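Local coordinates for protein particle-associated glycoside hydrolase (Acinetobacter phage Fri1, PDB 6C72) that probably degrades the capsular polysaccharide of its bacterial host as a trimeric tailspike glycosidase during virus entry, and binds zinc ions, at residues T230-D235 and N256-N261; C262-A267 and V280-C285; H177-H182 and S202-L207; E242-R247 and N270-V275. One frame throughout, in Å; residues are numbered along the deposited sequence.

Contact 1. Residues T230-D235 and N256-N261; sequences TAKWVD and NHYFEN. With ZN (zinc ion), chain M.
Trp233 lays the six-membered ring of its indole over the side chain of Asn261, whose CB stands 3.5 Å from the ring centroid in a CH-pi contact almost on the ring normal. The two side chains run alongside each other in the same direction, and the amide plane is only 13° from the indole plane, which makes this a true stack; Asn261 ND2 comes within 3.5 Å of Trp233 CZ2. Both residues sit at a corner with positive phi and psi. OD1 of Asn261 takes a bond from ND2 of Asn284 one coil further on, as in the asparagine ladders of beta-helices.

Before the corner the chains pair as parallel strands in register, Ala231 N binding Tyr258 O and Ala231 O receiving Glu260 N at 3.1 Å. On one face Ala231 CB packs 3.7 Å from Phe259 CD2, and Phe259 in turn stacks on Phe282. The other face, with Thr230, Lys232, Tyr258 and Glu260, is polar. An extended Glu260, CG anti to the backbone N (chi1 -170°), carries its carboxylate past the tyrosine ring edge, where Tyr258 OH donates to OE1 at 2.8 Å from well above the carboxylate plane. A water links the same OE1 to Lys232 NZ. Glu260 OE2 binds zinc at 2.4 Å and also accepts from Asn256 ND2 of the second subunit. With both oxygens engaged, the carboxylate is probably held against rotation, and one side chain joins strand, metal and neighbouring subunit.

Contact 2. Residues C262-A267 and V280-C285; sequences CNFLDA and VTFKNC
Cys262 and Cys285 occupy matching places in successive coils of a right-handed parallel beta-helix, the fold expected of a phage tailspike of this kind. Each follows a corner at which the chain passes from one face of the helix to the next.

The polar interactions are few. Cys262 N donates to Cys285 SG, 3.6 Å away, a length suited to the large, diffuse acceptor that sulfur offers, with an N-H...S angle of 155°. Asn263 OD1 and Asn284 O are joined through a water that donates to both, and Asn263 OD1 also has Thr286 OG1 as a partner.

The apolar interactions lie on the inward side. Phe264 and Phe282 cross at about a right angle: CE2 of Phe264 approaches the edge of the Phe282 ring, near its plane, with 3.9 Å to Phe282 CE2. In Phe264, CG lies anti to the carbonyl carbon (chi1 -53°), which swings the ring into the interior. There it also reaches Cys285 CB, 4.3 Å from its CE2. Phe287 meets both phenylalanines, edge-to-face with Phe282, and extends the aromatic cluster.

The two cysteines sit side by side in successive coils without joining covalently; Cys262 CB touches Cys285 SG at 3.8 Å instead. Their backbones draw close as well, through a CA-H...O contact in which Cys285 CA lies 3.0 Å from Cys262 O, and Cys285 CB is 3.3 Å from that same carbonyl oxygen, Cys262 O.

Contact 3. Residues H177-H182 and S202-L207; sequences HGTFWH and SNLKML
Strands 179-182 and 204-207 run in the same direction and approach to 4.6 Å between axes at a crossing of -33°, pairing Phe180 with Lys205 and Trp181 with Met206. Lys205 N donates to Thr179 O, and Trp181 N to Lys205 O at 2.8 Å. At the far end, consistent with the twist, Leu207 N donates to Trp181 O from 41° above the carbonyl plane.

Inward, Trp181 and Met206 lie side by side; the methionine, bent at its last torsion, lays CE against the indole with 3.6 Å to Trp181 CE3. Leu204 CD2 touches that same CE3 atom. On the other face Phe180 CD1 packs 3.7 Å from Leu207 CD1, while Leu207 CB covers a face of the His182 imidazole, 3.6 Å from its CE1. His177 spreads its ring over the Leu204-Lys205 peptide, with Leu204 O 3.3 Å from its CE1. A water in the plane of that ring links ND1 to Asn203 O and Thr179 N.

His182 is oriented by partners outside the pair: ND1 bonds to Ser209 O and NE2 to His134, a zinc-binding residue of this protein. Strand 133-140 pairs with 179-182 on one flank and strand 234-237 with 204-207 on the other, placing the contact inside a continuous run of parallel coils.

Contact 4. Residues E242-R247 and N270-V275; sequences EGLYIR and NTAALV
Ile246 and Leu274 form the tight, inward side of this contact. They lie alongside each other, pointing the same way, and their branch ends meet with Ile246 CD1 3.6 Å from Leu274 CD2. Leu244 CB rests on Ala272 CB beside them. Three backbone bonds join the strands: Leu244 O receives Ala273 N, Ala273 O receives Ile246 N, and Ile246 O receives Val275 N at 2.9 Å.

The opposite face is less uniform and partly open to solvent. Here Tyr245, with CG anti to the backbone N (chi1 -178°), carries its ring across the neighbouring strand, where Val275 CG2 touches CE1 at 3.5 Å and Ala273 CB lies near CD1. Arg247 crosses the other branch of the valine, its aliphatic CG 3.8 Å from Val275 CG1, while its NE makes a salt bridge to Asp310.

At the start of the strands the buried Glu242 folds back at its second torsion (chi2 88°), so that its carboxylate runs beside the Asn270 amide, the two planes nearly coplanar. Asn270 ND2 donates to Glu242 OE2 over 2.6 Å, on the anti side of the carboxylate but tilted out of its plane, through a bond bent to 140°. Arg269 NE forms a salt bridge to the same oxygen, which probably favours the anionic form. Gly243 N adds a weak bond to Thr271 O.

Strand 220-224 pairs with 244-247 on one flank and strand 300-302 with 272-275 on the other, while Leu244 and Ile246 face Phe259 of strand 255-260 across the core.

In the fold
From the N terminus, contact 3 comes first, closing a loop of one coil and ending before any of the others opens. Contact 1 then joins 230-235 to 256-261, and contact 2 takes over at once with 262-267 and 280-285. Contact 4 crosses both: it opens at 242-247, within the loop of contact 1, and closes at 270-275, within that of contact 2. This alternation is what a beta-helix produces when each face pairs with the same face of the next coil. Backbone contacts from 230-235 to 202-207 tie contact 3 to contact 1, and aromatic rings of contacts 1 and 2 meet the aliphatic side chains of contact 4 in the core.

Contact 1. Residues T230-D235 and N256-N261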
# COMPACT_ATOMS: atom_id res chain seq x y z
N THR A 230 -12.45 -16.17 -6.28
CA THR A 230 -13.06 -14.93 -5.80
C THR A 230 -14.36 -15.22 -5.05
O THR A 230 -15.22 -15.94 -5.56
CB THR A 230 -13.34 -13.98 -6.98
OG1 THR A 230 -12.11 -13.71 -7.68
CG2 THR A 230 -13.96 -12.69 -6.49
N ALA A 231 -14.52 -14.62 -3.87
CA ALA A 231 -15.74 -14.77 -3.09
C ALA A 231 -16.19 -13.42 -2.56
O ALA A 231 -15.37 -12.63 -2.07
CB ALA A 231 -15.57 -15.75 -1.92
N LYS A 232 -17.50 -13.15 -2.68
CA LYS A 232 -18.11 -11.92 -2.20
C LYS A 232 -19.44 -12.22 -1.54
O LYS A 232 -20.24 -13.01 -2.06
CB LYS A 232 -18.32 -10.92 -3.35
CG LYS A 232 -17.03 -10.40 -3.92
CD LYS A 232 -17.24 -9.65 -5.21
CE LYS A 232 -15.90 -9.10 -5.74
NZ LYS A 232 -16.10 -7.84 -6.53
N TRP A 233 -19.69 -11.58 -0.39
CA TRP A 233 -20.94 -11.75 0.36
C TRP A 233 -21.24 -13.23 0.61
O TRP A 233 -22.29 -13.76 0.25
CB TRP A 233 -22.10 -11.07 -0.37
CG TRP A 233 -21.90 -9.61 -0.53
CD1 TRP A 233 -21.55 -8.95 -1.67
CD2 TRP A 233 -22.05 -8.61 0.49
NE1 TRP A 233 -21.47 -7.60 -1.43
CE2 TRP A 233 -21.77 -7.36 -0.12
CE3 TRP A 233 -22.38 -8.65 1.85
CZ2 TRP A 233 -21.82 -6.16 0.59
CZ3 TRP A 233 -22.43 -7.45 2.55
CH2 TRP A 233 -22.15 -6.22 1.92
N VAL A 234 -20.27 -13.91 1.21
CA VAL A 234 -20.40 -15.31 1.60
C VAL A 234 -20.13 -15.43 3.09
O VAL A 234 -19.11 -14.94 3.58
CB VAL A 234 -19.44 -16.22 0.80
CG1 VAL A 234 -19.32 -17.56 1.48
CG2 VAL A 234 -19.96 -16.39 -0.61
N ASP A 235 -21.03 -16.10 3.80
CA ASP A 235 -20.83 -16.48 5.18
C ASP A 235 -20.60 -17.98 5.25
O ASP A 235 -21.06 -18.73 4.38
CB ASP A 235 -22.04 -16.09 6.05
CG ASP A 235 -22.26 -14.58 6.13
OD1 ASP A 235 -21.47 -13.81 5.52
OD2 ASP A 235 -23.21 -14.16 6.81
N ASN A 256 -3.60 -15.39 -5.99
CA ASN A 256 -4.48 -14.33 -6.47
C ASN A 256 -5.92 -14.55 -5.99
O ASN A 256 -6.88 -14.41 -6.74
CB ASN A 256 -4.41 -14.23 -8.00
CG ASN A 256 -5.10 -12.99 -8.53
OD1 ASN A 256 -5.12 -11.96 -7.87
ND2 ASN A 256 -5.67 -13.09 -9.73
N HIS A 257 -6.07 -14.91 -4.72
CA HIS A 257 -7.40 -15.16 -4.17
C HIS A 257 -7.91 -13.91 -3.47
O HIS A 257 -7.18 -13.28 -2.69
CB HIS A 257 -7.38 -16.35 -3.21
CG HIS A 257 -6.86 -17.60 -3.84
ND1 HIS A 257 -7.33 -18.07 -5.04
CD2 HIS A 257 -5.95 -18.51 -3.41
CE1 HIS A 257 -6.72 -19.21 -5.34
NE2 HIS A 257 -5.88 -19.49 -4.36
N TYR A 258 -9.17 -13.59 -3.70
CA TYR A 258 -9.74 -12.35 -3.22
C TYR A 258 -11.06 -12.62 -2.52
O TYR A 258 -11.93 -13.32 -3.06
CB TYR A 258 -9.93 -11.38 -4.38
CG TYR A 258 -10.41 -10.04 -3.93
CD1 TYR A 258 -9.53 -9.12 -3.38
CD2 TYR A 258 -11.75 -9.70 -4.03
CE1 TYR A 258 -9.97 -7.89 -2.96
CE2 TYR A 258 -12.19 -8.47 -3.61
CZ TYR A 258 -11.30 -7.57 -3.07
OH TYR A 258 -11.76 -6.35 -2.64
N PHE A 259 -11.22 -12.07 -1.33
CA PHE A 259 -12.43 -12.21 -0.52
C PHE A 259 -12.86 -10.85 -0.02
O PHE A 259 -12.04 -10.10 0.53
CB PHE A 259 -12.19 -13.16 0.67
CG PHE A 259 -11.65 -14.50 0.26
CD1 PHE A 259 -10.27 -14.69 0.09
CD2 PHE A 259 -12.50 -15.57 0.05
CE1 PHE A 259 -9.76 -15.92 -0.28
CE2 PHE A 259 -12.00 -16.82 -0.33
CZ PHE A 259 -10.61 -16.99 -0.50
N GLU A 260 -14.13 -10.52 -0.22
CA GLU A 260 -14.67 -9.25 0.26
C GLU A 260 -16.06 -9.46 0.84
O GLU A 260 -16.85 -10.23 0.29
CB GLU A 260 -14.73 -8.21 -0.85
CG GLU A 260 -15.06 -6.83 -0.33
CD GLU A 260 -15.06 -5.79 -1.42
OE1 GLU A 260 -14.52 -6.10 -2.51
OE2 GLU A 260 -15.59 -4.68 -1.20
N ASN A 261 -16.35 -8.79 1.94
CA ASN A 261 -17.69 -8.83 2.54
C ASN A 261 -18.08 -10.26 2.91
O ASN A 261 -19.23 -10.66 2.74
CB ASN A 261 -18.73 -8.21 1.62
CG ASN A 261 -18.45 -6.74 1.33
OD1 ASN A 261 -18.32 -5.94 2.26
ND2 ASN A 261 -18.34 -6.39 0.06
ZN ZN M . -14.82 -2.99 -2.68
O HOH W 1 -9.45 -13.50 -7.72
O HOH W 2 -15.95 -5.92 -4.92
O HOH W 3 -22.07 -12.28 3.58
O HOH W 4 -14.79 -1.36 -1.26

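Contact 2. Residues C262-A267 and V280-C285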
# COMPACT_ATOMS: atom_id res chain seq x y z
N CYS A 262 -17.11 -11.04 3.37
CA CYS A 262 -17.35 -12.42 3.77
C CYS A 262 -17.25 -12.55 5.28
O CYS A 262 -16.50 -11.83 5.93
CB CYS A 262 -16.35 -13.38 3.10
SG CYS A 262 -16.56 -13.53 1.29
N ASN A 263 -18.01 -13.47 5.85
CA ASN A 263 -18.01 -13.70 7.29
C ASN A 263 -17.72 -15.16 7.54
O ASN A 263 -18.58 -16.02 7.32
CB ASN A 263 -19.33 -13.29 7.93
CG ASN A 263 -19.62 -11.82 7.72
OD1 ASN A 263 -18.92 -10.98 8.26
ND2 ASN A 263 -20.66 -11.51 6.95
N PHE A 264 -16.51 -15.45 7.99
CA PHE A 264 -16.12 -16.81 8.31
C PHE A 264 -16.38 -17.02 9.80
O PHE A 264 -15.62 -16.56 10.66
CB PHE A 264 -14.67 -17.04 7.89
CG PHE A 264 -14.41 -16.66 6.45
CD1 PHE A 264 -14.78 -17.50 5.42
CD2 PHE A 264 -13.84 -15.45 6.13
CE1 PHE A 264 -14.57 -17.16 4.10
CE2 PHE A 264 -13.62 -15.10 4.80
CZ PHE A 264 -13.97 -15.96 3.79
N LEU A 265 -17.49 -17.69 10.11
CA LEU A 265 -17.97 -17.75 11.49
C LEU A 265 -17.53 -19.05 12.14
O LEU A 265 -16.48 -19.59 11.79
CB LEU A 265 -19.49 -17.59 11.54
CG LEU A 265 -20.05 -16.38 10.79
CD1 LEU A 265 -21.59 -16.36 10.88
CD2 LEU A 265 -19.47 -15.07 11.31
N ASP A 266 -18.36 -19.57 13.05
CA ASP A 266 -17.93 -20.66 13.91
C ASP A 266 -17.53 -21.88 13.11
O ASP A 266 -18.20 -22.26 12.14
CB ASP A 266 -19.04 -21.03 14.90
CG ASP A 266 -20.32 -21.47 14.19
OD1 ASP A 266 -20.96 -20.62 13.55
OD2 ASP A 266 -20.66 -22.68 14.25
N ALA A 267 -16.42 -22.48 13.51
CA ALA A 267 -15.95 -23.75 12.98
C ALA A 267 -15.22 -24.46 14.10
O ALA A 267 -14.67 -23.82 15.00
CB ALA A 267 -15.05 -23.55 11.75
N VAL A 280 -3.00 -13.44 -1.29
CA VAL A 280 -4.39 -13.54 -0.87
C VAL A 280 -4.80 -12.25 -0.17
O VAL A 280 -4.05 -11.71 0.65
CB VAL A 280 -4.60 -14.75 0.07
CG1 VAL A 280 -6.08 -14.90 0.45
CG2 VAL A 280 -4.03 -16.00 -0.58
N THR A 281 -5.99 -11.75 -0.49
CA THR A 281 -6.47 -10.52 0.12
C THR A 281 -7.86 -10.73 0.71
O THR A 281 -8.76 -11.23 0.03
CB THR A 281 -6.49 -9.36 -0.88
OG1 THR A 281 -5.15 -9.09 -1.30
CG2 THR A 281 -7.07 -8.11 -0.25
N PHE A 282 -8.02 -10.33 1.96
CA PHE A 282 -9.31 -10.23 2.62
C PHE A 282 -9.60 -8.76 2.86
O PHE A 282 -8.77 -8.06 3.44
CB PHE A 282 -9.33 -11.00 3.94
CG PHE A 282 -9.10 -12.48 3.80
CD1 PHE A 282 -7.81 -13.01 3.80
CD2 PHE A 282 -10.18 -13.35 3.69
CE1 PHE A 282 -7.59 -14.38 3.68
CE2 PHE A 282 -9.97 -14.72 3.57
CZ PHE A 282 -8.67 -15.24 3.56
N LYS A 283 -10.75 -8.29 2.39
CA LYS A 283 -11.19 -6.91 2.59
C LYS A 283 -12.59 -6.91 3.18
O LYS A 283 -13.50 -7.52 2.61
CB LYS A 283 -11.17 -6.13 1.28
CG LYS A 283 -11.47 -4.65 1.45
CD LYS A 283 -12.00 -4.07 0.15
CE LYS A 283 -10.86 -3.67 -0.77
NZ LYS A 283 -10.37 -2.27 -0.44
N ASN A 284 -12.76 -6.23 4.32
CA ASN A 284 -14.06 -6.12 4.99
C ASN A 284 -14.67 -7.50 5.23
O ASN A 284 -15.85 -7.74 4.96
CB ASN A 284 -15.02 -5.21 4.22
CG ASN A 284 -16.23 -4.78 5.06
OD1 ASN A 284 -16.12 -4.58 6.28
ND2 ASN A 284 -17.39 -4.65 4.41
N CYS A 285 -13.83 -8.44 5.67
CA CYS A 285 -14.28 -9.77 6.06
C CYS A 285 -14.16 -9.89 7.57
O CYS A 285 -13.41 -9.16 8.20
CB CYS A 285 -13.44 -10.85 5.37
SG CYS A 285 -13.55 -10.80 3.56
O HOH W 5 -18.11 -8.67 6.55

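Contact 3. Residues H177-H182 and S202-L207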
# COMPACT_ATOMS: atom_id res chain seq x y z
N HIS A 177 -29.07 -13.92 3.99
CA HIS A 177 -28.88 -14.88 2.92
C HIS A 177 -30.14 -15.70 2.70
O HIS A 177 -30.87 -16.02 3.65
CB HIS A 177 -27.68 -15.79 3.22
CG HIS A 177 -26.36 -15.09 3.07
ND1 HIS A 177 -25.89 -14.66 1.85
CD2 HIS A 177 -25.44 -14.71 3.99
CE1 HIS A 177 -24.73 -14.06 2.03
NE2 HIS A 177 -24.43 -14.08 3.31
N GLY A 178 -30.43 -16.00 1.44
CA GLY A 178 -31.57 -16.84 1.11
C GLY A 178 -31.14 -18.23 0.66
O GLY A 178 -31.94 -19.17 0.69
N THR A 179 -29.89 -18.38 0.24
CA THR A 179 -29.36 -19.65 -0.21
C THR A 179 -28.48 -20.21 0.90
O THR A 179 -27.55 -19.54 1.36
CB THR A 179 -28.57 -19.48 -1.50
OG1 THR A 179 -29.41 -18.91 -2.50
CG2 THR A 179 -28.04 -20.83 -2.00
N PHE A 180 -28.77 -21.44 1.34
CA PHE A 180 -27.98 -22.12 2.36
C PHE A 180 -27.41 -23.40 1.76
O PHE A 180 -28.13 -24.38 1.55
CB PHE A 180 -28.82 -22.43 3.60
CG PHE A 180 -29.38 -21.21 4.26
CD1 PHE A 180 -28.62 -20.50 5.18
CD2 PHE A 180 -30.68 -20.78 3.98
CE1 PHE A 180 -29.14 -19.37 5.79
CE2 PHE A 180 -31.20 -19.65 4.59
CZ PHE A 180 -30.44 -18.95 5.49
N TRP A 181 -26.10 -23.40 1.53
CA TRP A 181 -25.44 -24.43 0.74
C TRP A 181 -24.73 -25.41 1.67
O TRP A 181 -23.79 -25.04 2.37
CB TRP A 181 -24.47 -23.77 -0.24
CG TRP A 181 -23.92 -24.66 -1.29
CD1 TRP A 181 -24.29 -25.93 -1.57
CD2 TRP A 181 -22.87 -24.33 -2.21
NE1 TRP A 181 -23.54 -26.42 -2.60
CE2 TRP A 181 -22.66 -25.46 -3.02
CE3 TRP A 181 -22.08 -23.19 -2.41
CZ2 TRP A 181 -21.69 -25.49 -4.03
CZ3 TRP A 181 -21.11 -23.23 -3.41
CH2 TRP A 181 -20.93 -24.37 -4.21
N HIS A 182 -25.21 -26.65 1.69
CA HIS A 182 -24.64 -27.73 2.48
C HIS A 182 -23.96 -28.72 1.56
O HIS A 182 -24.16 -28.71 0.34
CB HIS A 182 -25.69 -28.50 3.29
CG HIS A 182 -26.65 -27.66 4.07
ND1 HIS A 182 -26.73 -27.72 5.45
CD2 HIS A 182 -27.61 -26.80 3.67
CE1 HIS A 182 -27.69 -26.91 5.86
NE2 HIS A 182 -28.23 -26.34 4.80
N SER A 202 -20.53 -16.56 -4.58
CA SER A 202 -21.01 -15.31 -4.00
C SER A 202 -22.46 -15.42 -3.57
O SER A 202 -23.21 -16.31 -3.99
CB SER A 202 -20.85 -14.14 -4.97
OG SER A 202 -21.76 -14.22 -6.03
N ASN A 203 -22.84 -14.48 -2.69
CA ASN A 203 -24.23 -14.22 -2.33
C ASN A 203 -24.92 -15.47 -1.76
O ASN A 203 -26.03 -15.81 -2.15
CB ASN A 203 -25.02 -13.67 -3.53
CG ASN A 203 -24.48 -12.36 -4.05
OD1 ASN A 203 -23.48 -11.86 -3.56
ND2 ASN A 203 -25.15 -11.78 -5.04
N LEU A 204 -24.26 -16.13 -0.82
CA LEU A 204 -24.88 -17.28 -0.18
C LEU A 204 -24.21 -17.54 1.16
O LEU A 204 -23.17 -16.96 1.48
CB LEU A 204 -24.82 -18.53 -1.08
CG LEU A 204 -23.49 -18.99 -1.68
CD1 LEU A 204 -22.61 -19.74 -0.68
CD2 LEU A 204 -23.77 -19.86 -2.91
N LYS A 205 -24.82 -18.42 1.94
CA LYS A 205 -24.29 -18.89 3.21
C LYS A 205 -24.02 -20.39 3.13
O LYS A 205 -24.84 -21.14 2.58
CB LYS A 205 -25.25 -18.60 4.37
CG LYS A 205 -24.71 -19.01 5.72
CD LYS A 205 -25.42 -18.29 6.84
CE LYS A 205 -24.76 -18.57 8.19
NZ LYS A 205 -25.37 -17.76 9.29
N MET A 206 -22.88 -20.82 3.65
CA MET A 206 -22.52 -22.23 3.68
C MET A 206 -22.64 -22.74 5.11
O MET A 206 -22.19 -22.08 6.05
CB MET A 206 -21.10 -22.45 3.14
CG MET A 206 -20.88 -21.91 1.71
SD MET A 206 -19.19 -22.11 1.03
CE MET A 206 -19.37 -23.50 -0.06
N LEU A 207 -23.26 -23.91 5.28
CA LEU A 207 -23.54 -24.48 6.59
C LEU A 207 -22.88 -25.84 6.72
O LEU A 207 -22.83 -26.62 5.77
CB LEU A 207 -25.07 -24.61 6.82
CG LEU A 207 -25.82 -23.28 6.90
CD1 LEU A 207 -27.34 -23.49 6.99
CD2 LEU A 207 -25.35 -22.43 8.08
O HOH W 6 -28.02 -15.80 -0.14

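Contact 4. Residues E242-R247 and N270-V275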
# COMPACT_ATOMS: atom_id res chain seq x y z
N GLU A 242 -12.78 -26.07 8.83
CA GLU A 242 -12.73 -24.66 8.51
C GLU A 242 -13.84 -24.29 7.53
O GLU A 242 -14.22 -25.08 6.67
CB GLU A 242 -11.37 -24.26 7.89
CG GLU A 242 -10.24 -24.12 8.89
CD GLU A 242 -9.51 -25.44 9.12
OE1 GLU A 242 -9.54 -26.31 8.21
OE2 GLU A 242 -8.92 -25.60 10.20
N GLY A 243 -14.32 -23.06 7.66
CA GLY A 243 -15.20 -22.53 6.63
C GLY A 243 -14.47 -22.33 5.31
O GLY A 243 -15.04 -22.54 4.24
N LEU A 244 -13.20 -21.92 5.37
CA LEU A 244 -12.36 -21.70 4.21
C LEU A 244 -11.00 -22.34 4.46
O LEU A 244 -10.43 -22.18 5.55
CB LEU A 244 -12.19 -20.20 3.93
CG LEU A 244 -11.12 -19.76 2.93
CD1 LEU A 244 -11.42 -20.22 1.51
CD2 LEU A 244 -10.89 -18.25 3.00
N TYR A 245 -10.50 -23.08 3.48
CA TYR A 245 -9.24 -23.81 3.59
C TYR A 245 -8.53 -23.74 2.24
O TYR A 245 -9.10 -24.17 1.22
CB TYR A 245 -9.49 -25.25 4.01
CG TYR A 245 -8.27 -26.12 4.22
CD1 TYR A 245 -7.67 -26.21 5.46
CD2 TYR A 245 -7.74 -26.88 3.18
CE1 TYR A 245 -6.57 -27.02 5.68
CE2 TYR A 245 -6.63 -27.69 3.37
CZ TYR A 245 -6.05 -27.75 4.63
OH TYR A 245 -4.95 -28.57 4.83
N ILE A 246 -7.32 -23.19 2.21
CA ILE A 246 -6.62 -22.96 0.96
C ILE A 246 -5.31 -23.73 0.99
O ILE A 246 -4.39 -23.38 1.74
CB ILE A 246 -6.38 -21.48 0.71
CG1 ILE A 246 -7.71 -20.70 0.89
CG2 ILE A 246 -5.76 -21.29 -0.65
CD1 ILE A 246 -7.65 -19.25 0.49
N ARG A 247 -5.19 -24.73 0.13
CA ARG A 247 -3.95 -25.51 0.06
C ARG A 247 -3.74 -25.96 -1.38
O ARG A 247 -4.45 -26.85 -1.85
CB ARG A 247 -4.02 -26.70 1.01
CG ARG A 247 -2.72 -27.45 1.10
CD ARG A 247 -2.80 -28.73 1.89
NE ARG A 247 -1.45 -29.21 2.08
CZ ARG A 247 -1.13 -30.46 2.41
NH1 ARG A 247 -2.08 -31.37 2.58
NH2 ARG A 247 0.15 -30.79 2.56
N ASN A 270 -10.65 -24.06 12.90
CA ASN A 270 -10.42 -22.63 12.69
C ASN A 270 -11.54 -22.07 11.84
O ASN A 270 -12.14 -22.79 11.04
CB ASN A 270 -9.07 -22.38 11.99
CG ASN A 270 -7.94 -23.19 12.58
OD1 ASN A 270 -7.47 -22.90 13.68
ND2 ASN A 270 -7.51 -24.22 11.87
N THR A 271 -11.82 -20.77 11.98
CA THR A 271 -12.79 -20.18 11.07
C THR A 271 -12.30 -20.27 9.64
O THR A 271 -13.10 -20.41 8.71
CB THR A 271 -13.08 -18.71 11.43
OG1 THR A 271 -11.90 -17.92 11.22
CG2 THR A 271 -13.59 -18.56 12.86
N ALA A 272 -10.99 -20.16 9.44
CA ALA A 272 -10.39 -20.21 8.11
C ALA A 272 -8.91 -20.55 8.26
O ALA A 272 -8.30 -20.22 9.27
CB ALA A 272 -10.57 -18.88 7.36
N ALA A 273 -8.35 -21.17 7.22
CA ALA A 273 -6.94 -21.55 7.28
C ALA A 273 -6.30 -21.35 5.91
O ALA A 273 -6.89 -21.72 4.89
CB ALA A 273 -6.75 -23.00 7.74
N LEU A 274 -5.12 -20.75 5.92
CA LEU A 274 -4.25 -20.67 4.75
C LEU A 274 -3.10 -21.63 5.00
O LEU A 274 -2.36 -21.47 5.97
CB LEU A 274 -3.73 -19.25 4.52
CG LEU A 274 -4.76 -18.11 4.48
CD1 LEU A 274 -4.11 -16.84 3.96
CD2 LEU A 274 -5.94 -18.49 3.62
N VAL A 275 -2.93 -22.60 4.10
CA VAL A 275 -1.98 -23.69 4.29
C VAL A 275 -0.90 -23.70 3.22
O VAL A 275 0.28 -23.94 3.53
CB VAL A 275 -2.72 -25.04 4.34
CG1 VAL A 275 -1.75 -26.18 4.50
CG2 VAL A 275 -3.75 -25.02 5.46